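Local coordinates for protein CrmK (Actinoalloteichus sp. WH1-2216-6, PDB 5I1V) that carries a covalently bound FAD and acts as an oxidase thought to recycle shunt products in caerulomycin biosynthesis, at residues A[18-21]-A[27-30]; A[464-469]-A[493-498]. One frame throughout, in Å; residues are numbered along the deposited sequence.

Contact 1: residues A[18-21]-A[27-30]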
# COMPACT_ATOMS: atom_id res chain seq x y z
N LEU A 18 7.30 -14.71 10.13
CA LEU A 18 6.96 -13.60 9.21
C LEU A 18 7.78 -13.69 7.93
O LEU A 18 7.25 -13.68 6.82
CB LEU A 18 7.18 -12.27 9.92
CG LEU A 18 6.68 -10.95 9.27
CD1 LEU A 18 7.77 -10.41 8.41
CD2 LEU A 18 5.34 -11.09 8.53
N LEU A 19 9.11 -13.77 8.06
CA LEU A 19 9.93 -13.90 6.87
C LEU A 19 9.64 -15.12 6.00
O LEU A 19 9.96 -15.12 4.82
CB LEU A 19 11.42 -13.85 7.23
CG LEU A 19 11.84 -12.50 7.83
CD1 LEU A 19 13.26 -12.62 8.32
CD2 LEU A 19 11.73 -11.41 6.79
N ALA A 20 9.07 -16.16 6.58
CA ALA A 20 8.79 -17.37 5.87
C ALA A 20 7.61 -17.24 4.89
O ALA A 20 7.49 -18.07 3.97
CB ALA A 20 8.52 -18.47 6.84
N ARG A 21 6.78 -16.21 5.09
CA ARG A 21 5.58 -15.97 4.32
C ARG A 21 5.76 -14.77 3.39
O ARG A 21 6.38 -13.79 3.75
CB ARG A 21 4.43 -15.75 5.28
CG ARG A 21 4.05 -17.01 6.00
CD ARG A 21 3.50 -16.79 7.39
NE ARG A 21 3.01 -18.09 7.85
CZ ARG A 21 3.73 -19.03 8.45
NH1 ARG A 21 3.15 -20.18 8.73
NH2 ARG A 21 5.02 -18.83 8.82
N PHE A 27 3.14 -21.17 -0.23
CA PHE A 27 4.55 -21.54 -0.11
C PHE A 27 5.17 -20.90 1.10
O PHE A 27 5.50 -19.72 1.08
CB PHE A 27 5.29 -21.13 -1.36
CG PHE A 27 4.61 -21.55 -2.60
CD1 PHE A 27 4.27 -22.86 -2.79
CD2 PHE A 27 4.29 -20.62 -3.56
CE1 PHE A 27 3.59 -23.27 -3.96
CE2 PHE A 27 3.63 -21.02 -4.72
CZ PHE A 27 3.30 -22.33 -4.92
N VAL A 28 5.35 -21.68 2.14
CA VAL A 28 5.93 -21.19 3.37
C VAL A 28 7.36 -21.71 3.40
O VAL A 28 7.59 -22.89 3.37
CB VAL A 28 5.07 -21.61 4.58
CG1 VAL A 28 5.77 -21.33 5.90
CG2 VAL A 28 3.71 -20.88 4.51
N ALA A 29 8.34 -20.82 3.47
CA ALA A 29 9.74 -21.27 3.49
C ALA A 29 10.17 -21.86 4.83
O ALA A 29 9.69 -21.46 5.89
CB ALA A 29 10.63 -20.09 3.16
N GLN A 30 11.17 -22.74 4.81
CA GLN A 30 11.76 -23.21 6.04
C GLN A 30 13.28 -23.34 5.98
O GLN A 30 13.83 -24.43 6.14
CB GLN A 30 11.08 -24.50 6.56
CG GLN A 30 10.77 -25.48 5.51
CD GLN A 30 9.93 -26.63 6.06
OE1 GLN A 30 10.01 -26.97 7.26
NE2 GLN A 30 9.11 -27.23 5.18
O HOH W 1 7.16 -17.37 0.99
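With chi1 at 169°, V28 swings CG1 to the side away from its own N, while R21 starts with CG anti to the carbonyl carbon and bends at chi2; together these torsions bring the valine methyl over one face of the guanidinium. The contact closes a short chain reversal between helix 15-19 and the segment leading to strand 33-36, lying against the mixed sheet of this FAD-linked oxidoreductase. V28 CG1 lies 3.9 Å from R21 NH2 and sits toward the rim of the flat group, so the match is methyl against face, without a polar bond. The arginine's polar end is engaged elsewhere: NH2 is hydrogen-bonded to D17 O, and the side chain also packs on P318 of the second subunit.

The backbone link runs from A29 N to A20 O at 2.9 Å and is nearly straight, with 167° at the hydrogen; the donor is tilted 16° from the carbonyl plane. V28 CA adds a CA-H...O contact to A20 O at 3.5 Å, and A20 CB meets V28 CG1 at 4.1 Å. Buried A20 points its methyl at the other segment and also touches F34, whereas A29 packs on I78, placing the closure against the sheet that holds strands 33-36 and 77-80. A water bridges the two segments, 3.1 Å from A20 O and 2.9 Å from F27 O.

Contact 2: residues A[464-469]-A[493-498]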
# COMPACT_ATOMS: atom_id res chain seq x y z
N VAL A 464 6.01 -29.07 -26.52
CA VAL A 464 6.85 -27.88 -26.51
C VAL A 464 7.32 -27.64 -25.06
O VAL A 464 6.49 -27.61 -24.14
CB VAL A 464 6.13 -26.68 -27.14
CG1 VAL A 464 6.93 -25.41 -26.96
CG2 VAL A 464 5.92 -26.91 -28.64
N PRO A 465 8.64 -27.51 -24.83
CA PRO A 465 9.13 -27.43 -23.46
C PRO A 465 8.80 -26.09 -22.83
O PRO A 465 8.61 -25.12 -23.54
CB PRO A 465 10.64 -27.64 -23.59
CG PRO A 465 10.97 -27.41 -25.00
CD PRO A 465 9.74 -27.64 -25.80
N TRP A 466 8.71 -26.06 -21.50
CA TRP A 466 8.46 -24.81 -20.76
C TRP A 466 9.38 -23.70 -21.26
O TRP A 466 8.93 -22.60 -21.48
CB TRP A 466 8.60 -25.00 -19.24
CG TRP A 466 10.00 -25.38 -18.77
CD1 TRP A 466 10.51 -26.64 -18.69
CD2 TRP A 466 11.05 -24.50 -18.39
NE1 TRP A 466 11.80 -26.59 -18.27
CE2 TRP A 466 12.17 -25.29 -18.09
CE3 TRP A 466 11.16 -23.11 -18.27
CZ2 TRP A 466 13.38 -24.76 -17.67
CZ3 TRP A 466 12.38 -22.57 -17.87
CH2 TRP A 466 13.47 -23.40 -17.58
N HIS A 467 10.64 -23.98 -21.47
CA HIS A 467 11.57 -22.87 -21.76
C HIS A 467 11.38 -22.19 -23.14
O HIS A 467 11.67 -21.02 -23.33
CB HIS A 467 13.02 -23.27 -21.54
CG HIS A 467 13.38 -24.59 -22.14
ND1 HIS A 467 13.66 -24.73 -23.48
CD2 HIS A 467 13.49 -25.82 -21.59
CE1 HIS A 467 13.97 -26.00 -23.72
NE2 HIS A 467 13.88 -26.67 -22.59
N THR A 468 10.90 -22.94 -24.12
CA THR A 468 10.48 -22.32 -25.35
C THR A 468 9.32 -21.38 -25.23
O THR A 468 9.29 -20.30 -25.85
CB THR A 468 10.13 -23.43 -26.34
OG1 THR A 468 11.31 -24.22 -26.49
CG2 THR A 468 9.65 -22.83 -27.65
N ILE A 469 8.35 -21.79 -24.42
CA ILE A 469 7.17 -21.01 -24.20
C ILE A 469 7.50 -19.66 -23.52
O ILE A 469 6.88 -18.66 -23.84
CB ILE A 469 6.15 -21.78 -23.36
CG1 ILE A 469 5.62 -22.95 -24.19
CG2 ILE A 469 5.00 -20.87 -22.98
CD1 ILE A 469 5.00 -24.05 -23.38
N HIS A 493 16.19 -23.13 -9.50
CA HIS A 493 14.81 -23.34 -9.10
C HIS A 493 14.14 -24.15 -10.21
O HIS A 493 14.81 -24.51 -11.18
CB HIS A 493 14.07 -22.03 -8.77
CG HIS A 493 14.09 -21.00 -9.86
ND1 HIS A 493 13.33 -21.09 -11.00
CD2 HIS A 493 14.67 -19.77 -9.89
CE1 HIS A 493 13.50 -20.00 -11.73
NE2 HIS A 493 14.29 -19.17 -11.07
N ALA A 494 12.84 -24.45 -10.09
CA ALA A 494 12.20 -25.38 -11.08
C ALA A 494 12.33 -24.85 -12.50
O ALA A 494 12.40 -25.62 -13.45
CB ALA A 494 10.75 -25.59 -10.76
N PHE A 495 12.29 -23.54 -12.67
CA PHE A 495 12.40 -22.95 -13.99
C PHE A 495 13.69 -22.17 -14.20
O PHE A 495 13.72 -21.27 -14.99
CB PHE A 495 11.22 -22.05 -14.27
CG PHE A 495 9.95 -22.77 -14.69
CD1 PHE A 495 9.93 -24.10 -15.06
CD2 PHE A 495 8.77 -22.05 -14.80
CE1 PHE A 495 8.76 -24.71 -15.49
CE2 PHE A 495 7.59 -22.67 -15.24
CZ PHE A 495 7.60 -23.98 -15.58
N SER A 496 14.76 -22.55 -13.53
CA SER A 496 16.02 -21.86 -13.76
C SER A 496 16.64 -22.29 -15.08
O SER A 496 16.39 -23.39 -15.55
CB SER A 496 16.98 -22.03 -12.60
OG SER A 496 17.37 -23.37 -12.37
N ILE A 497 17.41 -21.38 -15.66
CA ILE A 497 18.12 -21.69 -16.92
C ILE A 497 19.03 -22.88 -16.65
O ILE A 497 19.92 -22.79 -15.81
CB ILE A 497 18.98 -20.50 -17.44
CG1 ILE A 497 18.17 -19.18 -17.56
CG2 ILE A 497 19.66 -20.84 -18.73
CD1 ILE A 497 16.96 -19.32 -18.39
N ARG A 498 18.85 -23.98 -17.36
CA ARG A 498 19.70 -25.17 -17.13
C ARG A 498 21.07 -25.01 -17.78
O ARG A 498 21.19 -24.45 -18.86
CB ARG A 498 19.07 -26.46 -17.68
CG ARG A 498 17.67 -26.79 -17.16
CD ARG A 498 17.60 -26.74 -15.66
NE ARG A 498 16.44 -27.45 -15.12
CZ ARG A 498 15.35 -26.89 -14.60
NH1 ARG A 498 15.20 -25.57 -14.56
NH2 ARG A 498 14.40 -27.67 -14.11
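W466 and F495 form an offset stack that joins the start of helix 466-471 to the type I beta turn H493-S496, both within the berberine-like C-terminal region of this oxidase. The six-membered ring of the tryptophan and the phenylalanine ring have centroids 4.5 Å apart and planes inclined by only 12°. F495 CD1 comes over the indole face, 3.5 Å from W466 CD2. On the same ring F495 CA makes a CH-pi contact, lying over the face. W466 places CG between its backbone N and carbonyl carbon (chi1 64°), which carries the indole across to the turn; the opposite face is covered toward its rim by H467 CB.

The tight part is this aromatic layer: F495 is buried, meets the ring of Y470 and touches F69. The looser side is that of exposed R498, whose guanidinium plane stands 44° from the indole, with NH1 3.7 Å from W466 CZ2. This is an oblique approach secondary to the arginine's grip on the carbonyls of the preceding turn. NH1 and NH2 both reach A494 O from the same face of its carbonyl plane, at 3.0 Å and 2.9 Å respectively. These three polar bonds, counting one from NH1 to S496 O, fix the guanidinium's rotation. An alanine in place of W466 takes away the indole that stacks on F495, and is likely to leave a gap between the helix start and the turn. At the edge of the indole, near its plane, W466 CH2 lies 3.6 Å from S496 O; that oxygen accepts R498 NH1 at 2.7 Å, on a lone pair in its carbonyl plane.

The two contacts follow one another along the chain without overlap and do not touch: their centres are 25 Å apart and their nearest atoms about 10 Å. The FAD relates them. Contact 2 includes H493, a residue of the flavin pocket that touches the cofactor, and the side chain of S496 is about 8 Å from FAD. Contact 1 stands further back, with the F27 side chain about 9 Å from the cofactor. C65, an FAD-binding residue, offers a common reference: its side chain is about 7 Å from that of F27 and about 9 Å from that of F495. The two contacts therefore belong to the surroundings of one cofactor site, reached from N-terminal and C-terminal parts of the chain.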